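Local coordinates for protein phiAB6 tailspike (Unidentified phage, PDB 5JS4) that probably cuts the exopolysaccharide of Acinetobacter baumannii into fragments, acting as the trimeric, beta-helical tailspike of a bacteriophage, at residues F372-V377 and Q396-Y401; W391-Q396 and Y419-D424; G425-F430 and E445-G450. All blocks are in the same frame, centred on the assembly; numbering follows the deposited sequence.

How the interactions relate
All three interactions join neighbouring turns of the parallel beta-helix, with centres about 8 to 10 Å apart. Interaction 2 pairs strands 381-393 and 413-421 and follows both into the bend beyond them. Interaction 1 links strands 374-379 and 398-402 at their starts, and interaction 3 brings the start of strand 426-430 against the loop at the end of strand 438-447. Strands 374-379, 398-402 and 426-430 are consecutive in one parallel sheet. Along the chain the segments of interactions 1 and 2 alternate and share Gln396, while interaction 3 follows both. The contacts thus cover the same bend region on successive turns, and such stacking, coil on coil, builds the elongated beta-helix of the tailspike.

Interaction 1: residues F372-V377 and Q396-Y401; sequences FYNQIV and QNAGIY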
loop_
_atom_site.group_PDB
_atom_site.type_symbol
_atom_site.label_atom_id
_atom_site.label_comp_id
_atom_site.label_asym_id
_atom_site.label_seq_id
_atom_site.Cartn_x
_atom_site.Cartn_y
_atom_site.Cartn_z
ATOM N N PHE A 372 -20.874 24.715 5.715
ATOM C CA PHE A 372 -21.838 23.678 6.116
ATOM C C PHE A 372 -21.491 23.076 7.477
ATOM O O PHE A 372 -20.366 23.197 7.966
ATOM C CB PHE A 372 -21.982 22.550 5.080
ATOM C CG PHE A 372 -22.520 22.996 3.752
ATOM C CD1 PHE A 372 -23.885 23.180 3.564
ATOM C CD2 PHE A 372 -21.666 23.201 2.677
ATOM C CE1 PHE A 372 -24.383 23.577 2.333
ATOM C CE2 PHE A 372 -22.159 23.598 1.447
ATOM C CZ PHE A 372 -23.517 23.788 1.273
ATOM N N TYR A 373 -22.482 22.426 8.078
ATOM C CA TYR A 373 -22.333 21.774 9.373
ATOM C C TYR A 373 -21.703 20.399 9.150
ATOM O O TYR A 373 -20.540 20.181 9.496
ATOM C CB TYR A 373 -23.703 21.684 10.056
ATOM C CG TYR A 373 -23.688 21.165 11.470
ATOM C CD1 TYR A 373 -23.226 21.957 12.515
ATOM C CD2 TYR A 373 -24.172 19.894 11.772
ATOM C CE1 TYR A 373 -23.225 21.492 13.820
ATOM C CE2 TYR A 373 -24.172 19.418 13.075
ATOM C CZ TYR A 373 -23.701 20.224 14.094
ATOM O OH TYR A 373 -23.701 19.759 15.390
ATOM N N ASN A 374 -22.476 19.488 8.563
ATOM C CA ASN A 374 -21.942 18.274 7.967
ATOM C C ASN A 374 -21.937 18.485 6.465
ATOM O O ASN A 374 -22.945 18.892 5.892
ATOM C CB ASN A 374 -22.799 17.053 8.320
ATOM C CG ASN A 374 -22.838 16.772 9.812
ATOM O OD1 ASN A 374 -23.904 16.513 10.378
ATOM N ND2 ASN A 374 -21.682 16.809 10.456
ATOM N N GLN A 375 -20.808 18.230 5.817
ATOM C CA GLN A 375 -20.728 18.455 4.379
ATOM C C GLN A 375 -21.336 17.273 3.627
ATOM O O GLN A 375 -22.279 17.449 2.856
ATOM C CB GLN A 375 -19.295 18.778 3.959
ATOM C CG GLN A 375 -18.893 20.175 4.415
ATOM C CD GLN A 375 -17.429 20.498 4.216
ATOM O OE1 GLN A 375 -16.567 19.621 4.294
ATOM N NE2 GLN A 375 -17.133 21.771 3.983
ATOM N N ILE A 376 -20.835 16.074 3.891
ATOM C CA ILE A 376 -21.411 14.856 3.335
ATOM C C ILE A 376 -22.111 14.093 4.452
ATOM O O ILE A 376 -21.478 13.698 5.427
ATOM C CB ILE A 376 -20.329 13.958 2.702
ATOM C CG1 ILE A 376 -19.592 14.704 1.578
ATOM C CG2 ILE A 376 -20.938 12.654 2.195
ATOM C CD1 ILE A 376 -20.402 14.951 0.324
ATOM N N VAL A 377 -23.418 13.901 4.307
ATOM C CA VAL A 377 -24.202 13.132 5.263
ATOM C C VAL A 377 -24.527 11.787 4.632
ATOM O O VAL A 377 -25.326 11.710 3.701
ATOM C CB VAL A 377 -25.502 13.866 5.653
ATOM C CG1 VAL A 377 -26.329 13.033 6.625
ATOM C CG2 VAL A 377 -25.177 15.221 6.263
ATOM N N GLN A 396 -18.349 22.845 10.040
ATOM C CA GLN A 396 -18.533 23.226 11.438
ATOM C C GLN A 396 -18.578 22.013 12.367
ATOM O O GLN A 396 -18.266 22.128 13.551
ATOM C CB GLN A 396 -19.798 24.071 11.583
ATOM C CG GLN A 396 -19.692 25.416 10.874
ATOM C CD GLN A 396 -20.918 25.767 10.049
ATOM O OE1 GLN A 396 -21.996 25.202 10.235
ATOM N NE2 GLN A 396 -20.752 26.702 9.119
ATOM N N ASN A 397 -18.962 20.857 11.829
ATOM C CA ASN A 397 -19.054 19.628 12.616
ATOM C C ASN A 397 -18.220 18.495 12.026
ATOM O O ASN A 397 -17.412 17.882 12.725
ATOM C CB ASN A 397 -20.513 19.186 12.733
ATOM C CG ASN A 397 -20.687 17.975 13.630
ATOM O OD1 ASN A 397 -21.108 16.907 13.178
ATOM N ND2 ASN A 397 -20.351 18.128 14.904
ATOM N N ALA A 398 -18.433 18.210 10.744
ATOM C CA ALA A 398 -17.710 17.130 10.075
ATOM C C ALA A 398 -17.697 17.306 8.564
ATOM O O ALA A 398 -18.648 17.821 7.979
ATOM C CB ALA A 398 -18.318 15.782 10.435
ATOM N N GLY A 399 -16.609 16.876 7.933
ATOM C CA GLY A 399 -16.561 16.796 6.479
ATOM C C GLY A 399 -17.478 15.687 5.989
ATOM O O GLY A 399 -18.252 15.875 5.052
ATOM N N ILE A 400 -17.381 14.528 6.637
ATOM C CA ILE A 400 -18.193 13.361 6.305
ATOM C C ILE A 400 -18.763 12.779 7.596
ATOM O O ILE A 400 -18.016 12.492 8.531
ATOM C CB ILE A 400 -17.362 12.283 5.576
ATOM C CG1 ILE A 400 -16.705 12.870 4.322
ATOM C CG2 ILE A 400 -18.238 11.092 5.208
ATOM C CD1 ILE A 400 -15.631 11.994 3.711
ATOM N N TYR A 401 -20.083 12.608 7.637
ATOM C CA TYR A 401 -20.773 12.095 8.818
ATOM C C TYR A 401 -21.636 10.888 8.463
ATOM O O TYR A 401 -22.456 10.957 7.549
ATOM C CB TYR A 401 -21.646 13.188 9.441
ATOM C CG TYR A 401 -22.529 12.696 10.571
ATOM C CD1 TYR A 401 -21.995 11.975 11.634
ATOM C CD2 TYR A 401 -23.899 12.956 10.579
ATOM C CE1 TYR A 401 -22.796 11.522 12.669
ATOM C CE2 TYR A 401 -24.708 12.509 11.612
ATOM C CZ TYR A 401 -24.150 11.793 12.655
ATOM O OH TYR A 401 -24.944 11.343 13.685
HETATM O O HOH W 1 -22.475 26.894 6.908
#
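Tyr373 and Asn397 each turn CG opposite the backbone nitrogen (chi1 -174° and -176°), and this lays the Asn397 side chain flat on the tyrosine ring. Ring and amide planes differ by only 7°, and Asn397 CB sits over the middle of the ring, 3.5 Å from its centroid, in a CH-pi contact. The amide of Asn397 also works at its edge: its OD1 receives ND2 of Asn374 at 2.8 Å on a lone pair in the carbonyl plane, and that acceptor lies close to the Asn374 amide plane. Asparagine suits the place because one short, flat group can both stack and accept. Tyr373 O is gripped by two backbone donors arriving from the same face of its plane, Asn397 N at 2.9 Å and Ala398 N at 3.1 Å. These are successive turns of the right-handed parallel beta-helix expected of pectate lyase-like proteins. Through the corner the backbones stay paired, Ile376 N giving to Gly399 O at 2.8 Å and Ile376 O taking Tyr401 N at 2.8 Å. Ile376 and Ile400 lie on one face of the sheet, both packing on Phe387, as branched apolar residues should inside the coil. On the other, Asn374 OD1 lies 3.6 Å from CD2 of Tyr401, a residue whose hydroxyl is hydrogen-bonded to Asp431. A water takes hydrogen bonds from Phe372 N and Gln396 NE2.

Interaction 2: residues W391-Q396 and Y419-D424; sequences WLYYSQ and YFQLGD
Leu392 N gives a nearly straight hydrogen bond to Tyr419 O at 2.8 Å, and Asp424 N a more bent one to Ser395 O, also at 2.8 Å. Between them Tyr394 N reaches Gln421 O at 2.9 Å. Asp424 OD1 also makes a salt bridge to Lys470. Such parallel pairing of equivalent strands is how successive coils of a beta-helix stack. Tyr394 and Leu422 both take left-handed backbone angles, so the two turns bend alike and the pairing goes on to Asp424; Leu422 CB meets the Tyr394 ring at its edge, 3.5 Å from CD1. A malonic acid, probably from the crystallisation liquor, is bound beside this tyrosine.

On the face carrying Trp391, Tyr393, Tyr419 and Gln421, Tyr393 turns its edge toward the face of Tyr419, planes at 58°, with its hydroxyl over that face near the rim. Gln421, its CG opposite the backbone nitrogen (chi1 -172°), centres CB over the Tyr393 ring at 3.6 Å. Flat rings and an extended glutamine thus cover one another where a second subunit packs, its Tyr360 hydrogen-bonded to the Tyr393 hydroxyl. On the opposite face Leu392 and Phe420, apolar as suits the interior, lie side by side, leucine CD1 3.6 Å from phenylalanine CE1.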
loop_
_atom_site.group_PDB
_atom_site.type_symbol
_atom_site.label_atom_id
_atom_site.label_comp_id
_atom_site.label_asym_id
_atom_site.label_seq_id
_atom_site.Cartn_x
_atom_site.Cartn_y
_atom_site.Cartn_z
ATOM N N TRP A 391 -11.897 18.578 -1.766
ATOM C CA TRP A 391 -11.380 19.655 -0.933
ATOM C C TRP A 391 -12.524 20.103 -0.040
ATOM O O TRP A 391 -13.493 20.697 -0.508
ATOM C CB TRP A 391 -10.811 20.784 -1.801
ATOM C CG TRP A 391 -9.720 20.279 -2.716
ATOM C CD1 TRP A 391 -8.809 19.301 -2.430
ATOM C CD2 TRP A 391 -9.432 20.711 -4.054
ATOM N NE1 TRP A 391 -7.980 19.094 -3.500
ATOM C CE2 TRP A 391 -8.338 19.943 -4.512
ATOM C CE3 TRP A 391 -9.993 21.665 -4.911
ATOM C CZ2 TRP A 391 -7.795 20.099 -5.789
ATOM C CZ3 TRP A 391 -9.450 21.820 -6.182
ATOM C CH2 TRP A 391 -8.362 21.041 -6.606
ATOM N N LEU A 392 -12.409 19.772 1.245
ATOM C CA LEU A 392 -13.495 19.926 2.205
ATOM C C LEU A 392 -13.075 20.939 3.261
ATOM O O LEU A 392 -12.371 20.604 4.211
ATOM C CB LEU A 392 -13.831 18.568 2.831
ATOM C CG LEU A 392 -14.245 17.470 1.841
ATOM C CD1 LEU A 392 -14.557 16.173 2.573
ATOM C CD2 LEU A 392 -15.432 17.898 0.990
ATOM N N TYR A 393 -13.513 22.182 3.073
ATOM C CA TYR A 393 -13.019 23.314 3.852
ATOM C C TYR A 393 -14.099 23.897 4.764
ATOM O O TYR A 393 -15.251 24.060 4.362
ATOM C CB TYR A 393 -12.513 24.419 2.917
ATOM C CG TYR A 393 -11.114 24.230 2.350
ATOM C CD1 TYR A 393 -10.713 23.020 1.782
ATOM C CD2 TYR A 393 -10.203 25.288 2.337
ATOM C CE1 TYR A 393 -9.444 22.862 1.248
ATOM C CE2 TYR A 393 -8.933 25.137 1.798
ATOM C CZ TYR A 393 -8.558 23.921 1.255
ATOM O OH TYR A 393 -7.302 23.755 0.720
ATOM N N TYR A 394 -13.699 24.213 5.992
ATOM C CA TYR A 394 -14.494 25.024 6.929
ATOM C C TYR A 394 -15.786 24.385 7.451
ATOM O O TYR A 394 -16.680 25.105 7.902
ATOM C CB TYR A 394 -14.832 26.409 6.336
ATOM C CG TYR A 394 -13.731 27.093 5.547
ATOM C CD1 TYR A 394 -12.397 27.008 5.933
ATOM C CD2 TYR A 394 -14.038 27.848 4.421
ATOM C CE1 TYR A 394 -11.399 27.642 5.207
ATOM C CE2 TYR A 394 -13.052 28.489 3.691
ATOM C CZ TYR A 394 -11.735 28.382 4.084
ATOM O OH TYR A 394 -10.758 29.016 3.352
ATOM N N SER A 395 -15.898 23.057 7.423
ATOM C CA SER A 395 -17.071 22.405 8.022
ATOM C C SER A 395 -17.137 22.737 9.511
ATOM O O SER A 395 -16.108 22.903 10.163
ATOM C CB SER A 395 -17.057 20.888 7.822
ATOM O OG SER A 395 -15.924 20.296 8.424
ATOM N N GLN A 396 -18.349 22.845 10.040
ATOM C CA GLN A 396 -18.533 23.226 11.438
ATOM C C GLN A 396 -18.578 22.013 12.367
ATOM O O GLN A 396 -18.266 22.128 13.551
ATOM C CB GLN A 396 -19.798 24.071 11.583
ATOM C CG GLN A 396 -19.692 25.416 10.874
ATOM C CD GLN A 396 -20.918 25.767 10.049
ATOM O OE1 GLN A 396 -21.996 25.202 10.235
ATOM N NE2 GLN A 396 -20.752 26.702 9.119
ATOM N N TYR A 419 -8.618 16.584 1.167
ATOM C CA TYR A 419 -7.998 17.690 1.883
ATOM C C TYR A 419 -9.050 18.294 2.810
ATOM O O TYR A 419 -9.960 18.982 2.348
ATOM C CB TYR A 419 -7.519 18.734 0.867
ATOM C CG TYR A 419 -6.445 19.714 1.313
ATOM C CD1 TYR A 419 -6.253 20.056 2.655
ATOM C CD2 TYR A 419 -5.641 20.329 0.364
ATOM C CE1 TYR A 419 -5.271 20.969 3.027
ATOM C CE2 TYR A 419 -4.664 21.235 0.724
ATOM C CZ TYR A 419 -4.482 21.555 2.053
ATOM O OH TYR A 419 -3.501 22.462 2.385
ATOM N N PHE A 420 -8.936 18.009 4.104
ATOM C CA PHE A 420 -9.787 18.621 5.124
ATOM C C PHE A 420 -9.042 19.829 5.697
ATOM O O PHE A 420 -7.962 19.664 6.271
ATOM C CB PHE A 420 -10.072 17.645 6.271
ATOM C CG PHE A 420 -10.773 16.371 5.867
ATOM C CD1 PHE A 420 -12.158 16.293 5.871
ATOM C CD2 PHE A 420 -10.046 15.227 5.553
ATOM C CE1 PHE A 420 -12.808 15.116 5.535
ATOM C CE2 PHE A 420 -10.689 14.044 5.219
ATOM C CZ PHE A 420 -12.072 13.989 5.212
ATOM N N GLN A 421 -9.606 21.030 5.564
ATOM C CA GLN A 421 -8.936 22.237 6.062
ATOM C C GLN A 421 -9.855 23.144 6.873
ATOM O O GLN A 421 -10.978 23.446 6.459
ATOM C CB GLN A 421 -8.310 23.040 4.916
ATOM C CG GLN A 421 -7.435 24.195 5.402
ATOM C CD GLN A 421 -6.613 24.849 4.302
ATOM O OE1 GLN A 421 -6.039 24.173 3.446
ATOM N NE2 GLN A 421 -6.537 26.175 4.331
ATOM N N LEU A 422 -9.349 23.576 8.028
ATOM C CA LEU A 422 -9.968 24.629 8.845
ATOM C C LEU A 422 -11.412 24.336 9.272
ATOM O O LEU A 422 -12.249 25.241 9.355
ATOM C CB LEU A 422 -9.837 25.991 8.144
ATOM C CG LEU A 422 -8.450 26.629 8.278
ATOM C CD1 LEU A 422 -8.260 27.753 7.271
ATOM C CD2 LEU A 422 -8.216 27.136 9.696
ATOM N N GLY A 423 -11.687 23.066 9.560
ATOM C CA GLY A 423 -12.968 22.659 10.122
ATOM C C GLY A 423 -12.997 22.854 11.628
ATOM O O GLY A 423 -11.993 22.632 12.309
ATOM N N ASP A 424 -14.154 23.257 12.150
ATOM C CA ASP A 424 -14.332 23.458 13.592
ATOM C C ASP A 424 -14.467 22.140 14.348
ATOM O O ASP A 424 -14.338 22.115 15.571
ATOM C CB ASP A 424 -15.581 24.300 13.877
ATOM C CG ASP A 424 -15.539 25.660 13.218
ATOM O OD1 ASP A 424 -14.485 26.328 13.283
ATOM O OD2 ASP A 424 -16.568 26.062 12.635
HETATM O O HOH W 2 -15.664 26.768 10.067
HETATM O O HOH W 3 -17.626 21.436 16.165
#

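Interaction 3: residues G425-F430 and E445-G450; sequences GHAMIF and ESMNGG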
loop_
_atom_site.group_PDB
_atom_site.type_symbol
_atom_site.label_atom_id
_atom_site.label_comp_id
_atom_site.label_asym_id
_atom_site.label_seq_id
_atom_site.Cartn_x
_atom_site.Cartn_y
_atom_site.Cartn_z
ATOM N N GLY A 425 -14.758 21.058 13.627
ATOM C CA GLY A 425 -14.951 19.746 14.233
ATOM C C GLY A 425 -13.988 18.719 13.669
ATOM O O GLY A 425 -12.788 18.977 13.564
ATOM N N HIS A 426 -14.525 17.559 13.302
ATOM C CA HIS A 426 -13.723 16.447 12.790
ATOM C C HIS A 426 -13.690 16.412 11.268
ATOM O O HIS A 426 -14.501 17.047 10.595
ATOM C CB HIS A 426 -14.286 15.117 13.299
ATOM C CG HIS A 426 -13.940 14.819 14.722
ATOM N ND1 HIS A 426 -14.496 15.501 15.784
ATOM C CD2 HIS A 426 -13.098 13.905 15.260
ATOM C CE1 HIS A 426 -14.008 15.022 16.914
ATOM N NE2 HIS A 426 -13.157 14.054 16.624
ATOM N N ALA A 427 -12.745 15.650 10.732
ATOM C CA ALA A 427 -12.743 15.336 9.310
ATOM C C ALA A 427 -13.891 14.377 9.006
ATOM O O ALA A 427 -14.727 14.651 8.145
ATOM C CB ALA A 427 -11.415 14.721 8.902
ATOM N N MET A 428 -13.916 13.254 9.722
ATOM C CA MET A 428 -14.942 12.226 9.542
ATOM C C MET A 428 -15.445 11.724 10.889
ATOM O O MET A 428 -14.651 11.477 11.796
ATOM C CB MET A 428 -14.384 11.042 8.753
ATOM C CG MET A 428 -13.812 11.412 7.398
ATOM S SD MET A 428 -13.245 9.980 6.466
ATOM C CE MET A 428 -14.787 9.173 6.056
ATOM N N ILE A 429 -16.763 11.569 11.006
ATOM C CA ILE A 429 -17.378 10.994 12.197
ATOM C C ILE A 429 -18.271 9.824 11.806
ATOM O O ILE A 429 -19.242 9.992 11.065
ATOM C CB ILE A 429 -18.226 12.027 12.970
ATOM C CG1 ILE A 429 -17.357 13.199 13.430
ATOM C CG2 ILE A 429 -18.902 11.369 14.172
ATOM C CD1 ILE A 429 -18.138 14.362 14.011
ATOM N N PHE A 430 -17.915 8.645 12.305
ATOM C CA PHE A 430 -18.772 7.471 12.277
ATOM C C PHE A 430 -19.279 7.261 13.698
ATOM O O PHE A 430 -18.489 7.011 14.601
ATOM C CB PHE A 430 -17.980 6.237 11.839
ATOM C CG PHE A 430 -17.459 6.311 10.428
ATOM C CD1 PHE A 430 -18.226 5.848 9.368
ATOM C CD2 PHE A 430 -16.194 6.822 10.164
ATOM C CE1 PHE A 430 -17.750 5.902 8.068
ATOM C CE2 PHE A 430 -15.712 6.881 8.866
ATOM C CZ PHE A 430 -16.492 6.421 7.816
ATOM N N GLU A 445 -5.603 19.706 7.878
ATOM C CA GLU A 445 -4.926 20.977 8.133
ATOM C C GLU A 445 -5.810 21.872 8.993
ATOM O O GLU A 445 -6.888 22.271 8.568
ATOM C CB GLU A 445 -4.557 21.685 6.828
ATOM C CG GLU A 445 -3.753 22.963 7.046
ATOM C CD GLU A 445 -3.229 23.578 5.762
ATOM O OE1 GLU A 445 -2.870 22.825 4.832
ATOM O OE2 GLU A 445 -3.158 24.824 5.692
ATOM N N SER A 446 -5.343 22.175 10.201
ATOM C CA SER A 446 -6.082 23.023 11.139
ATOM C C SER A 446 -7.525 22.548 11.336
ATOM O O SER A 446 -8.469 23.324 11.210
ATOM C CB SER A 446 -6.039 24.486 10.685
ATOM O OG SER A 446 -4.702 24.951 10.622
ATOM N N MET A 447 -7.679 21.259 11.623
ATOM C CA MET A 447 -8.968 20.692 12.019
ATOM C C MET A 447 -9.002 20.608 13.544
ATOM O O MET A 447 -7.995 20.856 14.200
ATOM C CB MET A 447 -9.147 19.292 11.424
ATOM C CG MET A 447 -9.089 19.224 9.903
ATOM S SD MET A 447 -10.471 20.027 9.068
ATOM C CE MET A 447 -11.853 19.013 9.588
ATOM N N ASN A 448 -10.154 20.257 14.106
ATOM C CA ASN A 448 -10.258 19.992 15.547
ATOM C C ASN A 448 -10.492 18.514 15.848
ATOM O O ASN A 448 -10.878 18.143 16.955
ATOM C CB ASN A 448 -11.359 20.854 16.170
ATOM C CG ASN A 448 -10.891 22.264 16.475
ATOM O OD1 ASN A 448 -9.704 22.501 16.698
ATOM N ND2 ASN A 448 -11.824 23.209 16.491
ATOM N N GLY A 449 -10.234 17.672 14.854
ATOM C CA GLY A 449 -10.390 16.233 14.998
ATOM C C GLY A 449 -10.116 15.561 13.671
ATOM O O GLY A 449 -10.271 16.178 12.619
ATOM N N GLY A 450 -9.697 14.301 13.725
ATOM C CA GLY A 450 -9.403 13.529 12.520
ATOM C C GLY A 450 -10.573 12.643 12.150
ATOM O O GLY A 450 -11.683 13.134 11.923
#
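Gly450 O is gripped by two successive amides, Met428 N in an almost straight bond of 3.1 Å (171°) and Ala427 N in a weak one of 3.0 Å. Ala427 N also gives a bond to Gly449 O at 3.2 Å, approaching from above the carbonyl plane, so this one N-H is split between neighbouring carbonyls. At the far end Gly425 O accepts Asn448 N at 3.0 Å in its carbonyl plane. Asn448 suits this turn because its amide can use both ends, ND2 giving to Asp424 O just before the partner segment and OD1 accepting from Thr471 N. Here the start of one strand of the parallel beta-helix lies against the loop that follows the corner of the next coil, and the two segments meet mostly through backbone. Glycines make this possible: Gly425 and Gly450 take backbone angles that residues with a CB rarely adopt, and Gly449, lacking a side chain, brings its CA under the imidazole of His426, 3.8 Å from the ring centroid, a CH-pi contact. The edge of the same ring faces Gly450 O, and its NE2 is held by Glu479. Met447, its flexible chain bent at both chi2 and chi3, folds its methyl back onto the backbone, with CE 3.4 Å from His426 O. The small CB of Ala427 fits 3.4 Å from Gly450 O, and both Ala427 and Met447 pack on Phe420.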